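Local structure of 4-hydroxy-tetrahydrodipicolinate synthase (Methylacidiphilum fumariolicum SolV, 6T3T) at residues Q4-A9 against V206-F211; L51-H56 against I86-E91; I143-V148 against V168-Q173; H234-P239 against E291-V296; P250-T255 against A272-Q277. The protein probably catalyses the condensation of pyruvate with aspartate beta-semialdehyde to 4-hydroxy-tetrahydrodipicolinate, a step of lysine biosynthesis, and works as a homotetramer built as a dimer of dimers. One frame throughout, in Å; residues are numbered along the deposited sequence.

Contact 1. Residues Q4-A9 against V206-F211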
# COMPACT_ATOMS: atom_id res chain seq x y z
N GLN A 4 -18.71 7.55 25.97
CA GLN A 4 -18.53 8.81 25.26
C GLN A 4 -17.46 9.63 25.96
O GLN A 4 -17.12 9.38 27.12
CB GLN A 4 -19.81 9.65 25.19
CG GLN A 4 -20.84 9.12 24.24
CD GLN A 4 -22.00 10.07 24.06
OE1 GLN A 4 -22.14 11.06 24.80
NE2 GLN A 4 -22.86 9.78 23.08
N GLY A 5 -16.88 10.57 25.22
CA GLY A 5 -15.92 11.46 25.83
C GLY A 5 -14.48 11.03 25.60
O GLY A 5 -14.16 10.40 24.59
N THR A 6 -13.61 11.37 26.54
CA THR A 6 -12.17 11.23 26.39
C THR A 6 -11.62 10.26 27.43
O THR A 6 -11.77 10.50 28.64
CB THR A 6 -11.46 12.58 26.50
OG1 THR A 6 -12.05 13.48 25.57
CG2 THR A 6 -9.95 12.40 26.21
N TYR A 7 -10.96 9.22 26.94
CA TYR A 7 -10.30 8.20 27.74
C TYR A 7 -8.81 8.23 27.44
O TYR A 7 -8.40 8.25 26.28
CB TYR A 7 -10.88 6.81 27.38
CG TYR A 7 -12.30 6.61 27.87
CD1 TYR A 7 -13.38 7.27 27.29
CD2 TYR A 7 -12.56 5.76 28.94
CE1 TYR A 7 -14.68 7.10 27.79
CE2 TYR A 7 -13.84 5.58 29.43
CZ TYR A 7 -14.89 6.25 28.85
OH TYR A 7 -16.15 6.03 29.35
N THR A 8 -7.98 8.23 28.47
CA THR A 8 -6.55 8.38 28.28
C THR A 8 -5.88 7.01 28.31
O THR A 8 -5.98 6.30 29.31
CB THR A 8 -5.99 9.31 29.37
OG1 THR A 8 -6.67 10.57 29.29
CG2 THR A 8 -4.45 9.51 29.26
N ALA A 9 -5.23 6.62 27.21
CA ALA A 9 -4.35 5.46 27.21
C ALA A 9 -3.06 5.89 27.90
O ALA A 9 -2.24 6.61 27.32
CB ALA A 9 -4.09 4.96 25.79
N VAL A 206 -3.89 9.52 23.17
CA VAL A 206 -2.51 9.60 23.65
C VAL A 206 -2.19 11.00 24.14
O VAL A 206 -1.58 11.15 25.19
CB VAL A 206 -1.52 9.19 22.55
CG1 VAL A 206 -0.06 9.40 23.04
CG2 VAL A 206 -1.77 7.77 22.10
N ALA A 207 -2.60 12.02 23.36
CA ALA A 207 -2.22 13.40 23.68
C ALA A 207 -2.74 13.82 25.04
O ALA A 207 -2.11 14.66 25.70
CB ALA A 207 -2.76 14.37 22.62
N SER A 208 -3.87 13.26 25.48
CA SER A 208 -4.48 13.63 26.75
C SER A 208 -3.60 13.30 27.95
O SER A 208 -3.88 13.80 29.04
CB SER A 208 -5.84 12.95 26.90
OG SER A 208 -5.73 11.53 26.82
N ASN A 209 -2.56 12.46 27.77
CA ASN A 209 -1.54 12.24 28.79
C ASN A 209 -0.87 13.53 29.18
O ASN A 209 -0.48 13.73 30.35
CB ASN A 209 -0.47 11.28 28.27
CG ASN A 209 -0.82 9.84 28.44
OD1 ASN A 209 -0.81 9.31 29.55
ND2 ASN A 209 -1.13 9.18 27.32
N LEU A 210 -0.67 14.41 28.20
CA LEU A 210 0.02 15.67 28.36
C LEU A 210 -0.94 16.82 28.58
O LEU A 210 -0.72 17.64 29.47
CB LEU A 210 0.87 15.95 27.11
CG LEU A 210 2.11 15.09 26.86
CD1 LEU A 210 2.55 15.29 25.41
CD2 LEU A 210 3.27 15.44 27.85
N PHE A 211 -2.02 16.85 27.79
CA PHE A 211 -2.97 17.97 27.79
C PHE A 211 -4.38 17.41 27.94
O PHE A 211 -5.19 17.46 27.00
CB PHE A 211 -2.82 18.80 26.51
CG PHE A 211 -1.46 19.40 26.35
CD1 PHE A 211 -1.07 20.50 27.10
CD2 PHE A 211 -0.55 18.84 25.45
CE1 PHE A 211 0.20 21.06 26.97
CE2 PHE A 211 0.75 19.38 25.31
CZ PHE A 211 1.12 20.51 26.08
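Two polar contacts join Ala9 and Thr8, at the end of strand 5-9, to the turn that follows strand 202-205. In the first, Asn209 ND2 donates to Ala9 O over 2.8 Å, with a nearly straight N-H...O angle of 165°. The carbonyl lies almost in the amide plane of Asn209, while the donor stands tilted from the carbonyl plane of Ala9. The same Asn209 ND2 also gives a proton to Val206 O at 2.9 Å, this time in the carbonyl plane and on a lone pair. With both bonds close to its own plane, the amide is held against rotation, and it ties its own turn to the strand.

The second is a hydroxyl pair, Thr8 OG1 and Ser208 OG, 2.8 Å apart. Gln31 OE1 also bonds to Thr8 OG1, and Gln31 NE2 reaches Ser208 O, so one glutamine serves both sides of the seam.

Thr8 CG2, anti to the backbone N, makes a van der Waals contact with the amide oxygen Asn209 OD1 at 3.7 Å. Apolar packing is slight: Thr6 CG2 lies 4.2 Å from Ser208 CB.

The contact lies at the C-terminal end of the seam where the first and last parallel strands, 5-9 and 202-205, close the eight-stranded TIM barrel.

Contact 2. Residues L51-H56 against I86-E91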
# COMPACT_ATOMS: atom_id res chain seq x y z
N LEU A 51 5.69 -5.72 29.67
CA LEU A 51 5.35 -5.96 31.07
C LEU A 51 5.28 -7.47 31.30
O LEU A 51 4.79 -8.21 30.45
CB LEU A 51 4.00 -5.34 31.43
CG LEU A 51 3.66 -3.91 31.03
CD1 LEU A 51 2.20 -3.67 31.33
CD2 LEU A 51 4.53 -2.91 31.76
N SER A 52 5.75 -7.92 32.47
CA SER A 52 5.47 -9.29 32.87
C SER A 52 3.97 -9.45 33.15
O SER A 52 3.23 -8.47 33.28
CB SER A 52 6.26 -9.66 34.12
OG SER A 52 5.70 -8.99 35.24
N TYR A 53 3.52 -10.70 33.28
CA TYR A 53 2.10 -10.92 33.56
C TYR A 53 1.69 -10.21 34.85
O TYR A 53 0.65 -9.53 34.93
CB TYR A 53 1.83 -12.43 33.65
CG TYR A 53 0.42 -12.76 34.10
CD1 TYR A 53 -0.60 -12.87 33.18
CD2 TYR A 53 0.11 -12.92 35.45
CE1 TYR A 53 -1.89 -13.13 33.58
CE2 TYR A 53 -1.17 -13.18 35.86
CZ TYR A 53 -2.17 -13.29 34.92
OH TYR A 53 -3.46 -13.56 35.31
N GLU A 54 2.47 -10.40 35.90
CA GLU A 54 2.22 -9.80 37.21
C GLU A 54 2.42 -8.29 37.21
O GLU A 54 1.70 -7.58 37.92
CB GLU A 54 3.00 -10.68 38.16
CG GLU A 54 2.28 -11.88 37.48
CD GLU A 54 2.86 -13.25 37.34
OE1 GLU A 54 3.95 -13.22 36.67
OE2 GLU A 54 2.18 -14.29 37.66
N GLU A 55 3.34 -7.76 36.41
CA GLU A 55 3.34 -6.32 36.22
C GLU A 55 2.05 -5.88 35.52
O GLU A 55 1.46 -4.87 35.90
CB GLU A 55 4.56 -5.89 35.41
CG GLU A 55 5.77 -5.69 36.27
CD GLU A 55 7.01 -5.49 35.46
OE1 GLU A 55 7.13 -6.10 34.39
OE2 GLU A 55 7.87 -4.70 35.89
N HIS A 56 1.58 -6.63 34.51
CA HIS A 56 0.32 -6.33 33.83
C HIS A 56 -0.84 -6.27 34.82
O HIS A 56 -1.66 -5.35 34.80
CB HIS A 56 0.04 -7.39 32.76
CG HIS A 56 -1.00 -6.99 31.75
ND1 HIS A 56 -0.74 -6.94 30.40
CD2 HIS A 56 -2.30 -6.63 31.89
CE1 HIS A 56 -1.83 -6.57 29.75
NE2 HIS A 56 -2.79 -6.38 30.63
N ILE A 86 -8.75 -14.30 27.45
CA ILE A 86 -9.78 -14.67 28.41
C ILE A 86 -9.24 -14.58 29.83
O ILE A 86 -9.86 -13.99 30.72
CB ILE A 86 -10.30 -16.09 28.08
CG1 ILE A 86 -11.22 -16.04 26.86
CG2 ILE A 86 -10.97 -16.73 29.32
CD1 ILE A 86 -11.58 -17.44 26.34
N HIS A 87 -8.03 -15.11 30.04
CA HIS A 87 -7.45 -15.11 31.38
C HIS A 87 -7.21 -13.69 31.86
O HIS A 87 -7.61 -13.32 32.96
CB HIS A 87 -6.16 -15.92 31.39
CG HIS A 87 -5.47 -15.95 32.73
ND1 HIS A 87 -5.97 -16.64 33.81
CD2 HIS A 87 -4.32 -15.36 33.15
CE1 HIS A 87 -5.16 -16.48 34.85
NE2 HIS A 87 -4.16 -15.70 34.48
N LEU A 88 -6.61 -12.85 31.00
CA LEU A 88 -6.38 -11.44 31.33
C LEU A 88 -7.70 -10.73 31.59
O LEU A 88 -7.80 -9.94 32.54
CB LEU A 88 -5.65 -10.73 30.17
CG LEU A 88 -4.15 -11.02 30.08
CD1 LEU A 88 -3.52 -10.44 28.79
CD2 LEU A 88 -3.45 -10.52 31.36
N THR A 89 -8.72 -10.99 30.79
CA THR A 89 -9.99 -10.31 31.02
C THR A 89 -10.61 -10.73 32.35
O THR A 89 -11.13 -9.89 33.09
CB THR A 89 -10.95 -10.57 29.87
OG1 THR A 89 -10.36 -10.09 28.66
CG2 THR A 89 -12.28 -9.85 30.12
N LYS A 90 -10.53 -12.01 32.68
CA LYS A 90 -11.10 -12.44 33.95
C LYS A 90 -10.35 -11.82 35.11
O LYS A 90 -10.96 -11.41 36.11
CB LYS A 90 -11.10 -13.95 34.03
CG LYS A 90 -12.24 -14.55 33.21
CD LYS A 90 -11.97 -16.01 32.85
CE LYS A 90 -13.19 -16.67 32.28
NZ LYS A 90 -13.54 -17.88 33.07
N GLU A 91 -9.03 -11.70 34.99
CA GLU A 91 -8.28 -11.06 36.06
C GLU A 91 -8.69 -9.61 36.24
O GLU A 91 -8.83 -9.13 37.37
CB GLU A 91 -6.79 -11.18 35.81
CG GLU A 91 -6.31 -12.61 35.91
CD GLU A 91 -6.59 -13.21 37.29
OE1 GLU A 91 -6.36 -12.53 38.30
OE2 GLU A 91 -7.07 -14.38 37.34
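Tyr53 reaches across from the start of helix 53-67 and sets its phenol end against His87 and Leu88 of helix 82-95. The hydroxyl comes very close to the imidazole, with Tyr53 OH and His87 NE2 modelled only 2.4 Å apart, a spacing too short to take literally. As modelled, and with the same doubt, the two rings meet rim to rim, centroids 5.2 Å apart and planes inclined by 25°, with Tyr53 CE1 at the edge of the imidazole. Leu88 packs beside the tyrosine, its CD2 3.8 Å from Tyr53 CE1. Leu88 CD2 also sits over one face of the His56 ring, a CH-pi contact 4.2 Å from the centroid and 14° off the ring normal, so a single branch of Leu88 serves two aromatic side chains one helical turn apart.

These are neighbouring outer helices of the TIM barrel, following the second and third strands. Tyr53 reaches its neighbour because CG is anti to the backbone N (chi1 174°), which sends the ring out from the helix.

Further out, His56 is fixed by a hydrogen bond between its NE2 and Gly76 O at the end of strand 72-76. The first turn of helix 53-67 is held by a capping box: Glu55 N donates to Ser52 OG at 2.9 Å, and Ser52 N donates to Glu55 OE1 at 3.0 Å, on the anti lone pair. Arg268 makes a salt bridge with that same carboxylate oxygen.

Contact 3. Residues I143-V148 against V168-Q173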
# COMPACT_ATOMS: atom_id res chain seq x y z
N ILE A 143 -10.39 -5.45 11.56
CA ILE A 143 -11.69 -6.01 11.90
C ILE A 143 -12.67 -5.45 10.89
O ILE A 143 -12.97 -4.26 10.90
CB ILE A 143 -12.13 -5.67 13.33
CG1 ILE A 143 -11.00 -5.94 14.34
CG2 ILE A 143 -13.40 -6.49 13.68
CD1 ILE A 143 -11.31 -5.42 15.74
N ALA A 144 -13.13 -6.30 9.97
CA ALA A 144 -14.09 -5.87 8.97
C ALA A 144 -15.39 -5.39 9.62
O ALA A 144 -15.78 -5.86 10.70
CB ALA A 144 -14.40 -7.01 8.00
N VAL A 145 -16.04 -4.44 8.94
CA VAL A 145 -17.31 -3.87 9.39
C VAL A 145 -18.35 -4.96 9.60
O VAL A 145 -19.09 -4.95 10.59
CB VAL A 145 -17.83 -2.82 8.38
CG1 VAL A 145 -19.27 -2.42 8.70
CG2 VAL A 145 -16.93 -1.58 8.34
N ASP A 146 -18.44 -5.90 8.65
CA ASP A 146 -19.40 -6.98 8.80
C ASP A 146 -19.09 -7.83 10.03
O ASP A 146 -20.00 -8.26 10.74
CB ASP A 146 -19.40 -7.86 7.55
CG ASP A 146 -20.19 -9.11 7.73
OD1 ASP A 146 -21.44 -9.03 7.60
OD2 ASP A 146 -19.57 -10.16 8.04
N THR A 147 -17.79 -8.02 10.32
CA THR A 147 -17.38 -8.77 11.50
C THR A 147 -17.78 -8.05 12.77
O THR A 147 -18.29 -8.67 13.71
CB THR A 147 -15.86 -9.01 11.50
OG1 THR A 147 -15.51 -9.80 10.36
CG2 THR A 147 -15.39 -9.74 12.79
N VAL A 148 -17.55 -6.73 12.83
CA VAL A 148 -18.05 -5.93 13.96
C VAL A 148 -19.56 -6.08 14.10
O VAL A 148 -20.09 -6.24 15.21
CB VAL A 148 -17.64 -4.45 13.80
CG1 VAL A 148 -18.20 -3.64 14.92
CG2 VAL A 148 -16.13 -4.28 13.75
N VAL A 168 -11.33 7.53 8.01
CA VAL A 168 -12.60 8.12 8.47
C VAL A 168 -13.76 7.43 7.80
O VAL A 168 -14.86 7.34 8.37
CB VAL A 168 -12.64 9.63 8.15
CG1 VAL A 168 -13.83 10.31 8.86
CG2 VAL A 168 -11.35 10.28 8.51
N ASP A 169 -13.55 6.94 6.58
CA ASP A 169 -14.59 6.21 5.86
C ASP A 169 -15.04 4.96 6.63
O ASP A 169 -16.20 4.55 6.54
CB ASP A 169 -14.05 5.86 4.48
CG ASP A 169 -15.11 5.89 3.45
OD1 ASP A 169 -15.62 7.00 3.18
OD2 ASP A 169 -15.45 4.82 2.92
N ARG A 170 -14.12 4.33 7.35
CA ARG A 170 -14.51 3.22 8.21
C ARG A 170 -15.57 3.64 9.22
O ARG A 170 -16.49 2.87 9.52
CB ARG A 170 -13.26 2.69 8.92
CG ARG A 170 -13.53 1.54 9.85
CD ARG A 170 -14.20 0.45 9.07
NE ARG A 170 -13.40 -0.06 7.96
CZ ARG A 170 -12.66 -1.17 8.06
NH1 ARG A 170 -12.63 -1.83 9.22
NH2 ARG A 170 -11.97 -1.60 7.00
N VAL A 171 -15.47 4.87 9.74
CA VAL A 171 -16.47 5.32 10.71
C VAL A 171 -17.84 5.42 10.04
O VAL A 171 -18.85 4.94 10.58
CB VAL A 171 -16.03 6.65 11.35
CG1 VAL A 171 -17.10 7.17 12.28
CG2 VAL A 171 -14.72 6.45 12.15
N SER A 172 -17.90 6.00 8.85
CA SER A 172 -19.18 6.07 8.14
C SER A 172 -19.77 4.69 7.89
O SER A 172 -20.99 4.51 7.99
CB SER A 172 -19.02 6.81 6.80
OG SER A 172 -18.75 8.17 7.00
N GLN A 173 -18.92 3.71 7.54
CA GLN A 173 -19.42 2.34 7.34
C GLN A 173 -19.92 1.74 8.66
O GLN A 173 -20.96 1.07 8.70
CB GLN A 173 -18.34 1.45 6.72
CG GLN A 173 -18.15 1.68 5.19
CD GLN A 173 -16.77 1.25 4.65
OE1 GLN A 173 -15.81 1.09 5.40
NE2 GLN A 173 -16.67 1.09 3.33
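Arg170 lies alongside Val145 as it leaves helix 168-177 for the start of helix 145-154. From CB the chain first runs anti to the backbone N, then bends twice, at chi2 (56°) and at chi3 (61°), and these bends carry its end over to the other segment. Arg170 CD is the first atom to touch, 3.5 Å from Val145 CG2. Arg170 NE stays 3.9 Å from Val145 CG2, so the methyl lies beside the CD-NE bond, the two side chains running in opposite directions. At the tip, Arg170 NH1 comes to 3.0 Å from Ile143 O, which lies at the edge of the guanidinium near its plane. Arg170 NH1 makes a salt bridge with OD2 of Asp142, the residue just before 143-148, which probably helps to fix where the group points.

Val145 CG2 is shared: Gln173 CB, one turn further along helix 168-177, approaches it at 3.7 Å, the glutamine lying across the valine. On the same helix, Ser172 and Asp169 bond to His234 and Tyr238 of the second subunit. The arrangement is typical of the helical layer of a TIM barrel, where consecutive beta-alpha units, here those of strands 130-134 and 158-163, pack side by side.

Contact 4. Residues H234-P239 against E291-V296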
# COMPACT_ATOMS: atom_id res chain seq x y z
N HIS A 234 -8.49 21.80 17.51
CA HIS A 234 -7.82 20.80 16.68
C HIS A 234 -6.60 21.38 15.98
O HIS A 234 -5.52 20.79 16.00
CB HIS A 234 -8.81 20.25 15.66
CG HIS A 234 -8.15 19.44 14.60
ND1 HIS A 234 -7.85 18.11 14.77
CD2 HIS A 234 -7.74 19.77 13.36
CE1 HIS A 234 -7.27 17.65 13.68
NE2 HIS A 234 -7.18 18.64 12.81
N GLN A 235 -6.74 22.57 15.39
CA GLN A 235 -5.61 23.12 14.65
C GLN A 235 -4.51 23.56 15.60
O GLN A 235 -3.31 23.43 15.29
CB GLN A 235 -6.05 24.31 13.75
CG GLN A 235 -7.04 23.96 12.60
CD GLN A 235 -7.77 25.18 11.97
OE1 GLN A 235 -7.62 26.32 12.39
NE2 GLN A 235 -8.58 24.91 10.94
N THR A 236 -4.90 24.04 16.79
CA THR A 236 -3.92 24.39 17.82
C THR A 236 -3.12 23.17 18.23
O THR A 236 -1.90 23.26 18.43
CB THR A 236 -4.62 24.98 19.04
OG1 THR A 236 -5.33 26.17 18.68
CG2 THR A 236 -3.61 25.31 20.13
N LEU A 237 -3.79 22.02 18.39
CA LEU A 237 -3.11 20.82 18.86
C LEU A 237 -2.50 19.99 17.74
O LEU A 237 -1.66 19.14 18.03
CB LEU A 237 -4.08 19.94 19.64
CG LEU A 237 -4.43 20.45 21.03
CD1 LEU A 237 -5.68 19.72 21.48
CD2 LEU A 237 -3.30 20.22 22.00
N TYR A 238 -2.90 20.21 16.47
CA TYR A 238 -2.54 19.29 15.40
C TYR A 238 -1.05 18.99 15.27
O TYR A 238 -0.69 17.81 15.10
CB TYR A 238 -3.10 19.78 14.05
CG TYR A 238 -2.73 18.78 12.99
CD1 TYR A 238 -3.34 17.53 12.95
CD2 TYR A 238 -1.69 19.02 12.11
CE1 TYR A 238 -2.97 16.58 12.04
CE2 TYR A 238 -1.31 18.07 11.17
CZ TYR A 238 -1.96 16.86 11.15
OH TYR A 238 -1.57 15.91 10.23
N PRO A 239 -0.14 19.98 15.31
CA PRO A 239 1.29 19.62 15.22
C PRO A 239 1.76 18.75 16.37
O PRO A 239 2.61 17.86 16.16
CB PRO A 239 1.98 20.99 15.21
CG PRO A 239 0.95 21.89 14.54
CD PRO A 239 -0.33 21.44 15.18
N GLU A 291 2.23 27.51 24.50
CA GLU A 291 1.91 28.91 24.31
C GLU A 291 0.65 29.07 23.45
O GLU A 291 -0.21 29.91 23.76
CB GLU A 291 3.10 29.68 23.74
CG GLU A 291 2.67 31.04 23.25
CD GLU A 291 2.10 31.94 24.38
OE1 GLU A 291 1.88 33.14 24.11
OE2 GLU A 291 1.91 31.46 25.54
N LYS A 292 0.50 28.27 22.39
CA LYS A 292 -0.70 28.41 21.56
C LYS A 292 -1.97 28.05 22.34
O LYS A 292 -3.00 28.73 22.20
CB LYS A 292 -0.58 27.54 20.32
CG LYS A 292 0.52 27.92 19.30
CD LYS A 292 0.61 26.82 18.26
CE LYS A 292 1.43 27.22 17.02
NZ LYS A 292 1.38 26.16 15.95
N LEU A 293 -1.91 27.00 23.16
CA LEU A 293 -3.05 26.64 24.00
C LEU A 293 -3.41 27.76 24.98
O LEU A 293 -4.59 27.99 25.26
CB LEU A 293 -2.73 25.36 24.78
CG LEU A 293 -2.89 24.08 23.97
CD1 LEU A 293 -2.35 22.89 24.73
CD2 LEU A 293 -4.37 23.88 23.64
N ALA A 294 -2.40 28.47 25.51
CA ALA A 294 -2.67 29.57 26.42
C ALA A 294 -3.44 30.68 25.71
O ALA A 294 -4.32 31.30 26.31
CB ALA A 294 -1.37 30.09 27.03
N LYS A 295 -3.20 30.87 24.42
CA LYS A 295 -3.86 31.93 23.67
C LYS A 295 -5.30 31.57 23.32
O LYS A 295 -6.07 32.47 22.95
CB LYS A 295 -3.09 32.25 22.39
CG LYS A 295 -1.72 32.87 22.66
CD LYS A 295 -0.81 32.83 21.44
CE LYS A 295 -1.30 33.68 20.29
NZ LYS A 295 -0.19 34.00 19.34
N VAL A 296 -5.68 30.29 23.39
CA VAL A 296 -7.07 29.91 23.15
C VAL A 296 -7.63 29.29 24.42
O VAL A 296 -8.48 28.40 24.36
CB VAL A 296 -7.25 28.97 21.94
CG1 VAL A 296 -6.90 29.71 20.64
CG2 VAL A 296 -6.43 27.69 22.08
O HOH W 1 -1.27 25.14 14.86
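Thr236 and Leu237 face Leu293, Lys292 and Val296 in an antiparallel helix pair: the short axes of 234-239 and 291-295 run at 172° and approach to 9.7 Å. Helix 276-295 belongs to the helical C-terminal region that follows the TIM barrel, and here its end packs on helix 227-243.

Thr236 points into the interface. Its CG2 is anti to the backbone N (chi1 -61° for OG1), which directs the methyl at the opposite helix: Thr236 CG2 lies 3.8 Å from Lys292 CB and 3.9 Å from Leu293 CD2. The threonine and lysine side chains are antiparallel neighbours, whereas Thr236 and Val296 meet tip to tip, Val296 CG2 being 3.9 Å from Thr236 OG1. That hydroxyl is bonded to Gln232 O, one turn back on its own helix, so it faces the valine with its polar need already met.

Leu237 is set nearly perpendicular to Leu293, Leu237 CD2 touching Leu293 CD1 at 3.9 Å. Leu293 also packs on Leu233 and Phe211, which continues the apolar seam. Helix 227-243 meets the second subunit as well, where Pro239 packs on Glu176 and Gln235 on Val198 of that neighbouring chain.

Lys292 runs extended past the threonine, and Lys292 NZ reaches a water at 3.0 Å that in turn donates to Gln235 O at 2.7 Å.

Contact 5. Residues P250-T255 against A272-Q277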
# COMPACT_ATOMS: atom_id res chain seq x y z
N PRO A 250 4.65 4.40 22.43
CA PRO A 250 4.68 5.59 23.31
C PRO A 250 6.01 6.32 23.47
O PRO A 250 6.13 7.05 24.46
CB PRO A 250 4.29 5.01 24.66
CG PRO A 250 5.03 3.66 24.66
CD PRO A 250 4.90 3.17 23.21
N VAL A 251 6.99 6.16 22.57
CA VAL A 251 8.27 6.84 22.77
C VAL A 251 8.12 8.35 22.80
O VAL A 251 8.63 8.98 23.74
CB VAL A 251 9.31 6.39 21.72
CG1 VAL A 251 10.60 7.13 21.98
CG2 VAL A 251 9.53 4.89 21.77
N PRO A 252 7.43 9.00 21.84
CA PRO A 252 7.27 10.47 21.95
C PRO A 252 6.50 10.91 23.18
O PRO A 252 6.96 11.83 23.88
CB PRO A 252 6.56 10.85 20.65
CG PRO A 252 6.86 9.73 19.70
CD PRO A 252 6.84 8.50 20.58
N VAL A 253 5.35 10.31 23.48
CA VAL A 253 4.58 10.79 24.63
C VAL A 253 5.34 10.53 25.93
O VAL A 253 5.33 11.37 26.84
CB VAL A 253 3.16 10.21 24.66
CG1 VAL A 253 3.12 8.72 25.06
CG2 VAL A 253 2.31 11.03 25.61
N LYS A 254 6.04 9.41 26.04
CA LYS A 254 6.79 9.21 27.28
C LYS A 254 8.00 10.15 27.33
O LYS A 254 8.35 10.65 28.40
CB LYS A 254 7.22 7.74 27.44
CG LYS A 254 8.00 7.49 28.74
CD LYS A 254 8.31 6.01 28.96
CE LYS A 254 7.22 5.31 29.74
NZ LYS A 254 7.75 3.98 30.20
N THR A 255 8.63 10.41 26.18
CA THR A 255 9.69 11.41 26.11
C THR A 255 9.19 12.79 26.51
O THR A 255 9.89 13.55 27.20
CB THR A 255 10.29 11.44 24.71
OG1 THR A 255 10.90 10.17 24.43
CG2 THR A 255 11.34 12.52 24.60
N ALA A 272 13.23 2.14 21.95
CA ALA A 272 14.46 2.89 22.14
C ALA A 272 14.14 4.38 22.06
O ALA A 272 13.13 4.76 21.46
CB ALA A 272 15.53 2.53 21.10
N PRO A 273 14.99 5.23 22.64
CA PRO A 273 14.74 6.69 22.60
C PRO A 273 14.74 7.24 21.19
O PRO A 273 15.27 6.63 20.26
CB PRO A 273 15.91 7.27 23.40
CG PRO A 273 16.38 6.13 24.29
CD PRO A 273 16.16 4.89 23.47
N LEU A 274 14.16 8.43 21.04
CA LEU A 274 14.05 9.08 19.74
C LEU A 274 15.42 9.39 19.15
O LEU A 274 16.39 9.66 19.86
CB LEU A 274 13.27 10.39 19.86
CG LEU A 274 11.83 10.30 20.36
CD1 LEU A 274 11.28 11.70 20.56
CD2 LEU A 274 10.99 9.54 19.33
N GLN A 275 15.49 9.36 17.82
CA GLN A 275 16.65 9.92 17.14
C GLN A 275 16.74 11.42 17.43
O GLN A 275 15.71 12.08 17.56
CB GLN A 275 16.55 9.68 15.63
CG GLN A 275 16.65 8.22 15.25
CD GLN A 275 18.01 7.64 15.60
OE1 GLN A 275 19.04 8.10 15.09
NE2 GLN A 275 18.02 6.65 16.49
N PRO A 276 17.96 11.98 17.53
CA PRO A 276 18.09 13.35 18.07
C PRO A 276 17.29 14.40 17.32
O PRO A 276 16.75 15.31 17.94
CB PRO A 276 19.61 13.62 17.99
CG PRO A 276 20.21 12.45 17.25
CD PRO A 276 19.26 11.30 17.43
N GLN A 277 17.20 14.29 15.99
CA GLN A 277 16.44 15.28 15.24
C GLN A 277 14.96 15.21 15.58
O GLN A 277 14.28 16.25 15.55
CB GLN A 277 16.64 15.08 13.74
CG GLN A 277 15.98 13.81 13.18
CD GLN A 277 16.88 12.57 13.16
OE1 GLN A 277 17.90 12.49 13.89
NE2 GLN A 277 16.52 11.61 12.30
O HOH W 2 13.42 9.71 23.55
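The first turn of helix 251-259, one of the helices added after the eight beta-alpha units of the barrel, packs here against the extended lead-in to the long helix 276-295. Leu274 carries most of it. Leu274 CD2 lies 3.6 Å from Val251 CG1 and touches the Pro252 ring at CG, while Leu274 CD1 turns to Thr255 CG2 at 4.1 Å, so the two branches divide the helix surface between them. Val251 and Leu274 lie alongside each other, pointing opposite ways; the leucine runs crosswise to the proline. Val251 CG1, anti to the backbone N, also rests against Ala272 O at 3.5 Å.

A polar chain runs beside this packing. Thr255 OG1 donates to Val251 O over 2.7 Å from above the carbonyl plane, and Thr255 N reaches the same oxygen from the opposite face, so Val251 O is gripped twice. A water then donates to Thr255 OG1 at 2.7 Å and accepts from Leu274 N at 2.9 Å, bridging the segments.

Outward, Ala272 and Pro273 pack on Gly114 and Arg117 of the third subunit. Inward, Leu282 of helix 276-295 touches both Thr255 and Leu274, so that helix packs on both segments.

Contact 1 is the one closest to the predicted pyruvate site: the side chain of Ala9 is about 4 Å from those of Thr45 and Val204, predicted pyruvate-binding residues, and about 3 Å from a bound sulfate, probably from the crystallisation liquor. Contacts 2 and 3 join successive outer helices, with centres 29 Å apart. The C-terminal helices lean on contact 1 twice: Phe211 CD1 packs 3.6 Å from Leu293 CD1 of contact 4, and Val206 CG1 lies 3.7 Å from Val253 CB of contact 5. Contacts 4 and 5 share helix 276-295, centres 22 Å apart. Across the tetramer, contacts 3 and 4 both touch the second subunit, while contact 5 touches the third.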